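Side-chain contacts in Exo-beta-1,4-mannosidase (PDB 4LYP), which probably releases terminal beta-linked mannose from the non-reducing ends of mannosides by hydrolysis, as a family 5 glycoside hydrolase with a TIM-barrel fold and transglycosylation activity: residues A[400-403]-A[407-410]; A[164-169]-A[195-200]; A[278-283]-A[287-292]; A[91-96]-A[435-440]. One frame throughout, in Å; residues are numbered along the deposited sequence. Where two conformers were deposited one is given.

Contact 1: residues A[400-403]-A[407-410]; sequences YPPN and MVWL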
# COMPACT_ATOMS: atom_id res chain seq x y z
N TYR A 400 7.63 -20.91 -6.75
CA TYR A 400 6.54 -21.84 -6.46
C TYR A 400 5.47 -21.81 -7.55
O TYR A 400 5.29 -20.78 -8.25
CB TYR A 400 5.89 -21.44 -5.13
CG TYR A 400 6.73 -21.72 -3.92
CD1 TYR A 400 6.29 -21.21 -2.68
CD2 TYR A 400 7.93 -22.48 -3.93
CE1 TYR A 400 7.03 -21.46 -1.48
CE2 TYR A 400 8.66 -22.70 -2.76
CZ TYR A 400 8.20 -22.20 -1.57
OH TYR A 400 8.94 -22.41 -0.42
N PRO A 401 4.77 -22.90 -7.75
CA PRO A 401 3.77 -22.91 -8.79
C PRO A 401 2.58 -22.03 -8.46
O PRO A 401 2.19 -21.84 -7.28
CB PRO A 401 3.35 -24.38 -8.84
CG PRO A 401 3.71 -24.94 -7.52
CD PRO A 401 4.84 -24.17 -7.01
N PRO A 402 1.85 -21.54 -9.47
CA PRO A 402 0.59 -20.83 -9.21
C PRO A 402 -0.45 -21.73 -8.56
O PRO A 402 -0.49 -22.96 -8.86
CB PRO A 402 0.15 -20.37 -10.62
CG PRO A 402 1.41 -20.44 -11.50
CD PRO A 402 2.23 -21.56 -10.90
N ASN A 403 -1.29 -21.17 -7.72
CA ASN A 403 -2.42 -21.87 -7.20
C ASN A 403 -3.51 -22.10 -8.32
O ASN A 403 -3.25 -21.72 -9.50
CB ASN A 403 -2.95 -21.17 -5.95
CG ASN A 403 -3.86 -19.99 -6.23
OD1 ASN A 403 -4.05 -19.57 -7.39
ND2 ASN A 403 -4.46 -19.43 -5.21
N MET A 407 -2.50 -17.79 -9.17
CA MET A 407 -1.77 -16.80 -8.34
C MET A 407 -0.53 -17.42 -7.71
O MET A 407 -0.63 -18.49 -7.08
CB MET A 407 -2.70 -16.32 -7.22
CG MET A 407 -3.94 -15.64 -7.74
SD MET A 407 -3.68 -13.98 -8.40
CE MET A 407 -3.64 -14.25 -10.18
N VAL A 408 0.59 -16.73 -7.83
CA VAL A 408 1.79 -16.99 -7.01
C VAL A 408 1.80 -15.87 -6.01
O VAL A 408 2.30 -14.77 -6.26
CB VAL A 408 3.09 -17.04 -7.85
CG1 VAL A 408 4.30 -17.30 -6.93
CG2 VAL A 408 3.01 -18.12 -8.91
N TRP A 409 1.16 -16.11 -4.85
CA TRP A 409 0.98 -15.02 -3.87
C TRP A 409 2.31 -14.74 -3.23
O TRP A 409 3.02 -15.64 -2.77
CB TRP A 409 -0.04 -15.40 -2.80
CG TRP A 409 -1.46 -15.44 -3.33
CD1 TRP A 409 -2.31 -16.50 -3.32
CD2 TRP A 409 -2.22 -14.33 -3.88
NE1 TRP A 409 -3.55 -16.17 -3.81
CE2 TRP A 409 -3.52 -14.82 -4.20
CE3 TRP A 409 -1.93 -12.99 -4.17
CZ2 TRP A 409 -4.50 -14.01 -4.78
CZ3 TRP A 409 -2.92 -12.22 -4.73
CH2 TRP A 409 -4.18 -12.70 -5.02
N LEU A 410 2.64 -13.45 -3.14
CA LEU A 410 3.85 -12.93 -2.45
C LEU A 410 3.69 -11.41 -2.53
O LEU A 410 2.59 -10.91 -2.77
CB LEU A 410 5.17 -13.52 -2.99
CG LEU A 410 5.26 -13.80 -4.47
CD1 LEU A 410 5.12 -12.55 -5.35
CD2 LEU A 410 6.56 -14.53 -4.73
O HOH W 1 -6.21 -17.00 -5.11

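Contact 2: residues A[164-169]-A[195-200]; sequences AWITGN and SEIAPK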
# COMPACT_ATOMS: atom_id res chain seq x y z
N ALA A 164 -13.89 0.58 -17.81
CA ALA A 164 -14.40 -0.46 -18.70
C ALA A 164 -15.85 -0.78 -18.38
O ALA A 164 -16.67 -1.03 -19.32
CB ALA A 164 -13.54 -1.71 -18.55
N TRP A 165 -16.21 -0.90 -17.11
CA TRP A 165 -17.61 -1.12 -16.77
C TRP A 165 -18.51 -0.02 -17.27
O TRP A 165 -19.58 -0.32 -17.82
CB TRP A 165 -17.75 -1.28 -15.29
CG TRP A 165 -17.36 -2.65 -14.74
CD1 TRP A 165 -17.52 -3.85 -15.34
CD2 TRP A 165 -16.84 -2.92 -13.42
NE1 TRP A 165 -17.10 -4.88 -14.50
CE2 TRP A 165 -16.70 -4.34 -13.30
CE3 TRP A 165 -16.51 -2.12 -12.31
CZ2 TRP A 165 -16.27 -4.94 -12.13
CZ3 TRP A 165 -16.12 -2.75 -11.15
CH2 TRP A 165 -15.99 -4.16 -11.06
N ILE A 166 -18.12 1.23 -17.15
CA ILE A 166 -18.99 2.30 -17.57
C ILE A 166 -19.11 2.40 -19.07
O ILE A 166 -20.21 2.61 -19.60
CB ILE A 166 -18.48 3.66 -16.96
CG1 ILE A 166 -18.52 3.63 -15.42
CG2 ILE A 166 -19.34 4.84 -17.54
CD1 ILE A 166 -19.86 3.22 -14.84
N THR A 167 -18.00 2.19 -19.78
CA THR A 167 -18.01 2.34 -21.27
C THR A 167 -18.55 1.12 -21.94
O THR A 167 -18.89 1.17 -23.09
CB THR A 167 -16.61 2.73 -21.80
OG1 THR A 167 -15.73 1.63 -21.52
CG2 THR A 167 -16.07 3.98 -21.24
N GLY A 168 -18.64 0.00 -21.18
CA GLY A 168 -19.08 -1.25 -21.72
C GLY A 168 -18.07 -1.95 -22.58
O GLY A 168 -18.44 -2.85 -23.29
N ASN A 169 -16.80 -1.50 -22.58
CA ASN A 169 -15.72 -2.11 -23.36
C ASN A 169 -14.70 -2.72 -22.41
O ASN A 169 -13.99 -2.00 -21.75
CB ASN A 169 -15.11 -1.01 -24.19
N SER A 195 -15.89 14.06 -18.18
CA SER A 195 -17.12 14.65 -17.61
C SER A 195 -18.32 13.68 -17.62
O SER A 195 -19.23 13.88 -16.83
CB SER A 195 -17.52 15.94 -18.48
OG SER A 195 -17.69 15.54 -19.91
N GLU A 196 -18.33 12.76 -18.60
CA GLU A 196 -19.38 11.81 -18.68
C GLU A 196 -19.17 10.55 -17.82
O GLU A 196 -20.02 10.04 -17.11
CB GLU A 196 -19.76 11.43 -20.14
CG GLU A 196 -20.99 10.46 -20.18
CD GLU A 196 -21.30 9.76 -21.40
OE1 GLU A 196 -21.98 8.71 -21.24
OE2 GLU A 196 -20.84 10.21 -22.44
N ILE A 197 -17.93 10.01 -17.96
CA ILE A 197 -17.61 8.76 -17.27
C ILE A 197 -17.44 8.98 -15.76
O ILE A 197 -17.87 8.13 -14.99
CB ILE A 197 -16.31 8.17 -17.86
CG1 ILE A 197 -16.59 7.68 -19.32
CG2 ILE A 197 -15.73 7.03 -17.01
CD1 ILE A 197 -15.35 7.46 -20.15
N ALA A 198 -16.80 10.09 -15.37
CA ALA A 198 -16.40 10.20 -13.96
C ALA A 198 -17.59 10.13 -13.00
O ALA A 198 -17.51 9.45 -11.97
CB ALA A 198 -15.61 11.48 -13.74
N PRO A 199 -18.76 10.80 -13.28
CA PRO A 199 -19.82 10.66 -12.28
C PRO A 199 -20.29 9.23 -12.13
O PRO A 199 -20.63 8.78 -11.03
CB PRO A 199 -20.95 11.56 -12.86
CG PRO A 199 -20.20 12.54 -13.76
CD PRO A 199 -19.02 11.82 -14.32
N LYS A 200 -20.33 8.50 -13.24
CA LYS A 200 -20.81 7.11 -13.23
C LYS A 200 -19.83 6.18 -12.51
O LYS A 200 -20.20 5.33 -11.69
CB LYS A 200 -21.06 6.65 -14.66
CG LYS A 200 -22.24 7.41 -15.33
CD LYS A 200 -22.55 6.92 -16.72
CE LYS A 200 -22.91 7.89 -17.70
NZ LYS A 200 -23.00 7.09 -18.95
O HOH W 2 -22.50 4.15 -18.93

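Contact 3: residues A[278-283]-A[287-292]; sequences RAHDHK and YTTCHC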
# COMPACT_ATOMS: atom_id res chain seq x y z
N ARG A 278 -2.27 19.46 -4.20
CA ARG A 278 -3.53 19.13 -4.90
C ARG A 278 -4.19 17.88 -4.24
O ARG A 278 -5.41 17.80 -4.13
CB ARG A 278 -3.22 18.82 -6.35
CG ARG A 278 -4.33 18.27 -7.17
CD ARG A 278 -4.07 18.30 -8.67
NE ARG A 278 -2.87 17.51 -9.00
CZ ARG A 278 -2.14 17.64 -10.10
NH1 ARG A 278 -2.53 18.49 -11.07
NH2 ARG A 278 -0.99 16.90 -10.26
N ALA A 279 -3.36 16.93 -3.79
CA ALA A 279 -3.88 15.74 -3.15
C ALA A 279 -4.16 15.94 -1.65
O ALA A 279 -5.07 15.37 -1.10
CB ALA A 279 -2.86 14.57 -3.28
N HIS A 280 -3.27 16.73 -0.98
CA HIS A 280 -3.24 16.70 0.50
C HIS A 280 -3.85 17.93 1.17
O HIS A 280 -4.17 17.82 2.36
CB HIS A 280 -1.80 16.55 0.98
CG HIS A 280 -1.17 15.26 0.55
ND1 HIS A 280 -0.05 15.18 -0.21
CD2 HIS A 280 -1.48 13.96 0.91
CE1 HIS A 280 0.27 13.87 -0.40
NE2 HIS A 280 -0.56 13.14 0.30
N ASP A 281 -3.99 19.07 0.47
CA ASP A 281 -4.47 20.27 1.14
C ASP A 281 -6.00 20.28 1.13
O ASP A 281 -6.64 21.05 0.40
CB ASP A 281 -3.88 21.52 0.47
CG ASP A 281 -4.19 22.80 1.22
OD1 ASP A 281 -4.62 22.73 2.35
OD2 ASP A 281 -3.98 23.86 0.63
N HIS A 282 -6.58 19.42 1.94
CA HIS A 282 -8.02 19.25 2.06
C HIS A 282 -8.35 18.98 3.49
O HIS A 282 -7.58 18.23 4.16
CB HIS A 282 -8.55 18.09 1.19
CG HIS A 282 -8.27 18.30 -0.28
ND1 HIS A 282 -8.98 19.14 -1.06
CD2 HIS A 282 -7.25 17.83 -1.06
CE1 HIS A 282 -8.44 19.20 -2.27
NE2 HIS A 282 -7.34 18.39 -2.28
N LYS A 283 -9.49 19.46 3.97
CA LYS A 283 -9.84 19.26 5.35
C LYS A 283 -9.88 17.75 5.71
O LYS A 283 -9.58 17.35 6.87
CB LYS A 283 -11.25 19.87 5.63
CG LYS A 283 -11.76 19.67 7.07
CD LYS A 283 -12.99 20.49 7.31
CE LYS A 283 -13.38 20.57 8.80
NZ LYS A 283 -12.27 20.66 9.78
N TYR A 287 -3.48 13.06 6.71
CA TYR A 287 -2.06 12.92 6.69
C TYR A 287 -1.58 12.74 5.28
O TYR A 287 -2.43 12.59 4.38
CB TYR A 287 -1.49 11.83 7.64
CG TYR A 287 -1.86 10.43 7.20
CD1 TYR A 287 -3.06 9.83 7.57
CD2 TYR A 287 -0.93 9.66 6.47
CE1 TYR A 287 -3.36 8.48 7.24
CE2 TYR A 287 -1.19 8.33 6.12
CZ TYR A 287 -2.40 7.77 6.50
OH TYR A 287 -2.70 6.45 6.17
N THR A 288 -0.26 12.78 5.08
CA THR A 288 0.33 12.74 3.72
C THR A 288 1.15 11.48 3.54
O THR A 288 1.61 10.89 4.53
CB THR A 288 1.11 14.01 3.43
OG1 THR A 288 2.36 14.00 4.16
CG2 THR A 288 0.32 15.27 3.85
N THR A 289 1.37 11.09 2.30
CA THR A 289 2.14 9.90 1.98
C THR A 289 3.09 10.22 0.87
O THR A 289 2.90 11.15 0.10
CB THR A 289 1.32 8.69 1.62
OG1 THR A 289 0.60 8.90 0.39
CG2 THR A 289 0.36 8.29 2.70
N CYS A 290 4.13 9.35 0.75
CA CYS A 290 4.96 9.29 -0.43
C CYS A 290 5.32 7.85 -0.70
O CYS A 290 5.29 6.99 0.21
CB CYS A 290 6.19 10.23 -0.23
SG CYS A 290 7.28 9.82 1.13
N HIS A 291 5.60 7.58 -1.99
CA HIS A 291 6.05 6.26 -2.45
C HIS A 291 7.30 6.53 -3.22
O HIS A 291 7.32 7.35 -4.16
CB HIS A 291 5.06 5.66 -3.44
CG HIS A 291 3.67 5.37 -2.93
ND1 HIS A 291 2.73 4.73 -3.68
CD2 HIS A 291 3.07 5.66 -1.74
CE1 HIS A 291 1.59 4.64 -2.98
NE2 HIS A 291 1.77 5.19 -1.82
N CYS A 292 8.44 5.85 -2.90
CA CYS A 292 9.71 6.13 -3.55
C CYS A 292 10.18 4.89 -4.32
O CYS A 292 10.41 3.82 -3.69
CB CYS A 292 10.75 6.52 -2.49
SG CYS A 292 12.35 6.93 -3.30
O HOH W 3 -1.38 10.57 0.22

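Contact 4: residues A[91-96]-A[435-440]; sequences MGINNL and DYNANL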
# COMPACT_ATOMS: atom_id res chain seq x y z
N MET A 91 8.99 -9.24 13.79
CA MET A 91 9.91 -8.25 13.30
C MET A 91 9.56 -6.82 13.69
O MET A 91 10.20 -5.87 13.20
CB MET A 91 10.24 -8.38 11.82
CG MET A 91 9.24 -7.99 10.86
SD MET A 91 9.82 -8.27 9.09
CE MET A 91 9.37 -9.86 9.20
N GLY A 92 8.60 -6.66 14.59
CA GLY A 92 8.34 -5.36 15.16
C GLY A 92 7.31 -4.53 14.39
O GLY A 92 7.22 -3.31 14.64
N ILE A 93 6.59 -5.10 13.43
CA ILE A 93 5.64 -4.31 12.60
C ILE A 93 4.39 -4.04 13.44
O ILE A 93 3.79 -4.95 14.03
CB ILE A 93 5.39 -5.05 11.26
CG1 ILE A 93 6.67 -4.98 10.37
CG2 ILE A 93 4.08 -4.66 10.61
CD1 ILE A 93 6.76 -6.11 9.33
N ASN A 94 3.92 -2.79 13.35
CA ASN A 94 2.68 -2.40 14.02
C ASN A 94 1.59 -1.94 13.03
O ASN A 94 0.49 -1.57 13.49
CB ASN A 94 2.86 -1.35 15.10
CG ASN A 94 3.13 0.04 14.55
OD1 ASN A 94 3.43 0.18 13.34
ND2 ASN A 94 3.11 1.04 15.39
N ASN A 95 1.84 -1.95 11.73
CA ASN A 95 0.94 -1.32 10.78
C ASN A 95 1.08 -2.00 9.44
O ASN A 95 2.20 -2.18 8.94
CB ASN A 95 1.30 0.20 10.64
CG ASN A 95 0.37 0.95 9.70
OD1 ASN A 95 0.73 1.19 8.53
ND2 ASN A 95 -0.81 1.31 10.17
N LEU A 96 -0.08 -2.48 8.89
CA LEU A 96 -0.08 -3.05 7.54
C LEU A 96 -0.95 -2.18 6.63
O LEU A 96 -2.09 -1.85 6.96
CB LEU A 96 -0.64 -4.48 7.49
CG LEU A 96 0.09 -5.47 8.42
CD1 LEU A 96 -0.56 -6.84 8.26
CD2 LEU A 96 1.60 -5.57 8.09
N ASP A 435 15.43 -4.25 13.26
CA ASP A 435 16.19 -3.27 13.99
C ASP A 435 15.65 -1.87 13.82
O ASP A 435 15.56 -1.09 14.77
CB ASP A 435 17.67 -3.39 13.57
CG ASP A 435 18.36 -4.76 14.18
OD1 ASP A 435 17.72 -5.46 15.02
OD2 ASP A 435 19.44 -5.08 13.77
N TYR A 436 15.18 -1.53 12.60
CA TYR A 436 14.52 -0.28 12.36
C TYR A 436 13.27 -0.09 13.22
O TYR A 436 13.05 0.94 13.85
CB TYR A 436 14.14 -0.13 10.87
CG TYR A 436 13.08 0.95 10.62
CD1 TYR A 436 13.37 2.29 10.78
CD2 TYR A 436 11.86 0.58 10.11
CE1 TYR A 436 12.46 3.24 10.41
CE2 TYR A 436 10.93 1.53 9.76
CZ TYR A 436 11.27 2.88 9.86
OH TYR A 436 10.36 3.87 9.47
N ASN A 437 12.44 -1.14 13.24
CA ASN A 437 11.21 -1.05 14.01
C ASN A 437 11.54 -0.85 15.48
O ASN A 437 10.85 -0.07 16.17
CB ASN A 437 10.34 -2.26 13.74
CG ASN A 437 9.75 -2.26 12.34
OD1 ASN A 437 9.51 -1.23 11.75
ND2 ASN A 437 9.47 -3.47 11.82
N ALA A 438 12.56 -1.57 15.99
CA ALA A 438 13.00 -1.35 17.39
C ALA A 438 13.46 0.11 17.57
O ALA A 438 13.09 0.74 18.60
CB ALA A 438 14.07 -2.34 17.74
N ASN A 439 14.22 0.65 16.63
CA ASN A 439 14.69 2.00 16.75
C ASN A 439 13.53 3.02 16.72
O ASN A 439 13.52 4.00 17.49
CB ASN A 439 15.67 2.32 15.63
CG ASN A 439 16.98 1.61 15.75
OD1 ASN A 439 17.35 1.12 16.85
ND2 ASN A 439 17.67 1.46 14.59
N LEU A 440 12.53 2.79 15.88
CA LEU A 440 11.42 3.73 15.76
C LEU A 440 10.54 3.62 16.99
O LEU A 440 10.05 4.66 17.49
CB LEU A 440 10.62 3.39 14.53
CG LEU A 440 9.76 4.53 14.00
CD1 LEU A 440 10.64 5.69 13.46
CD2 LEU A 440 8.89 4.04 12.83

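Contact 1: residues A[400-403]-A[407-410]
N403 and M407 pinch off a short turn in the long loop that runs from strand 386-394 to strand 423-424 of the TIM barrel. A backbone bond closes it: N403 N donates to M407 O over 2.8 Å. From there the N403 side chain can be followed outward. Its CB lies 3.7 Å from M407 O, and chi1 of 82° sets CG between the backbone N and carbonyl carbon, turning the amide toward the returning chain. OD1 takes the M407 N-H at 3.0 Å in a fairly straight bond (162°), with the donor above the amide carbonyl plane, and brushes M407 CB at 3.5 Å. The same oxygen receives a weak bond from Y405 N inside the turn; the M407 bond and the water on ND2 are the main restraints on the amide's rotation. ND2, on the other branch, comes obliquely to the W409 indole, whose plane stands at 89° to the amide; M407 CB rests over one indole face, offset toward its rim. On the flank, P402 CG meets V408 CG2 at 3.8 Å, and that methyl also lies 3.6 Å from Y400 O. W409 also packs against N67 and L68 of helix 65-69. Between the two N-H groups sits water 1, an acceptor from both: 3.0 Å from N403 ND2 and 3.1 Å from W409 NE1, in the indole plane.

Contact 2: residues A[164-169]-A[195-200]
The last turn of helix 158-167 meets the first turn of helix 197-213 with the CA atoms of I166 and I197 6.6 Å apart, a helix-helix contact in the outer layer of the TIM barrel, within the excursion between strands 144-148 and 230-234. I166 carries most of it. Its two branches both bear on the aliphatic root of K200: CD1 lies 3.6 Å from K200 CB, while CG2 touches the same carbon at 3.8 Å, also reaches K200 CD, and faces I197 CG2 4.3 Å away. With CG1 beside the backbone N (chi1 -62°) and chi2 at -52°, CD1 is laid against the lysine backbone, and the side chain continues onto A201 and L204. One residue on, T167 CG2 packs on I197 CD1 at 3.7 Å; the hydroxyl OG1 on the other branch is bonded to V163 O in its own helix. At the exposed side the chemistry turns polar. K200 NZ forms a salt bridge with E196 OE1, 3.0 Å away, engaging the lone pair that faces away from the second carboxylate oxygen. The same ammonium also ties the helices through solvent: water 2 accepts from K200 NZ at 3.0 Å and donates to I166 O at 2.8 Å.

Contact 3: residues A[278-283]-A[287-292]
The imidazole of H280 is sandwiched: T288 CB sits 3.6 Å from the ring centroid, only 11° off the normal, in a CH-pi contact, while A279 CB lies over the opposite face at 4.1 Å above the plane. At the edge, in the ring plane, water 3 binds NE2 at 2.7 Å and donates to T289 OG1 at 2.6 Å, so the ring reaches the strand through solvent as well as by packing. T289 OG1 is bonded to L267 O too. The T288 methyl, CG2, slides over the same face, 3.6 Å from H280 CG, and chi1 of 74° sends the T288 hydroxyl along a separate branch to P332 O. This is an alpha-to-beta connection of the TIM barrel, where helix 273-280 ends and the chain turns back into strand 288-292, which runs parallel to strand 333-338. D281 makes the bend as the centre of an inverse gamma turn. Beyond it H282 folds back on the helix: NE2 donates to R278 O at 2.7 Å, the acceptor in the imidazole plane, and ND1 is bonded to E248. Further along the same strand, H291 is held by E336 and by E238, a residue of the pocket that holds a bound guanidine.

Contact 4: residues A[91-96]-A[435-440]
A Schellman motif ends helix 78-90 at M91 and G92, and N437 of the C-terminal helix 429-448 docks directly onto it. The motif's own bonds run from G92 N to A89 O and from I93 N to M88 O, with G92 as the C-prime residue at a positive phi of 90°. M91 O, just ahead of the glycine, takes the N437 amide: ND2 donates over 2.9 Å in a nearly straight bond (175°), with the acceptor in the amide plane but the donor tilted from the carbonyl plane. The asparagine CG stands beside its backbone N (chi1 -70°), which extends the amide from the helix toward the turn. N437 CB meanwhile rests 3.4 Å from G92 O, a carbonyl whose hydrogen-bond partner is R58 NH1 on strand 53-61. With no side chain on G92, the two backbones come close, 5.3 Å between the CA atoms of G92 and N437. The M91 side chain leads off along the terminal helix, onto V430, I433 and K434, and Y436 stacks on F372 of helix 362-380. More than 330 residues apart in sequence, the C-terminal helix and the turn into an early strand meet here as a TIM barrel brings the two ends of its chain together.

Contacts 3 and 4 are buried and lie at helix-to-strand turns of the barrel, while contacts 1 and 2 are partly buried and sit farther from the chain centre, about 20 and 26 Å. Contacts 1 and 3 each have only three residues between their segments; contact 4 has 338, and the loop it closes contains the other three. No two contacts share a helix or strand or touch: even the closest pair, 3 and 4, keep about 7 Å between nearest atoms. Contact 2 is mainly aliphatic, with charge at its exposed side, whereas contact 1 relies on hydrogen bonds from backbone and side-chain amide groups. The two buried contacts differ too, ring-face packing in contact 3 against one direct hydrogen bond from a side-chain amide in contact 4. Waters bridge the first three.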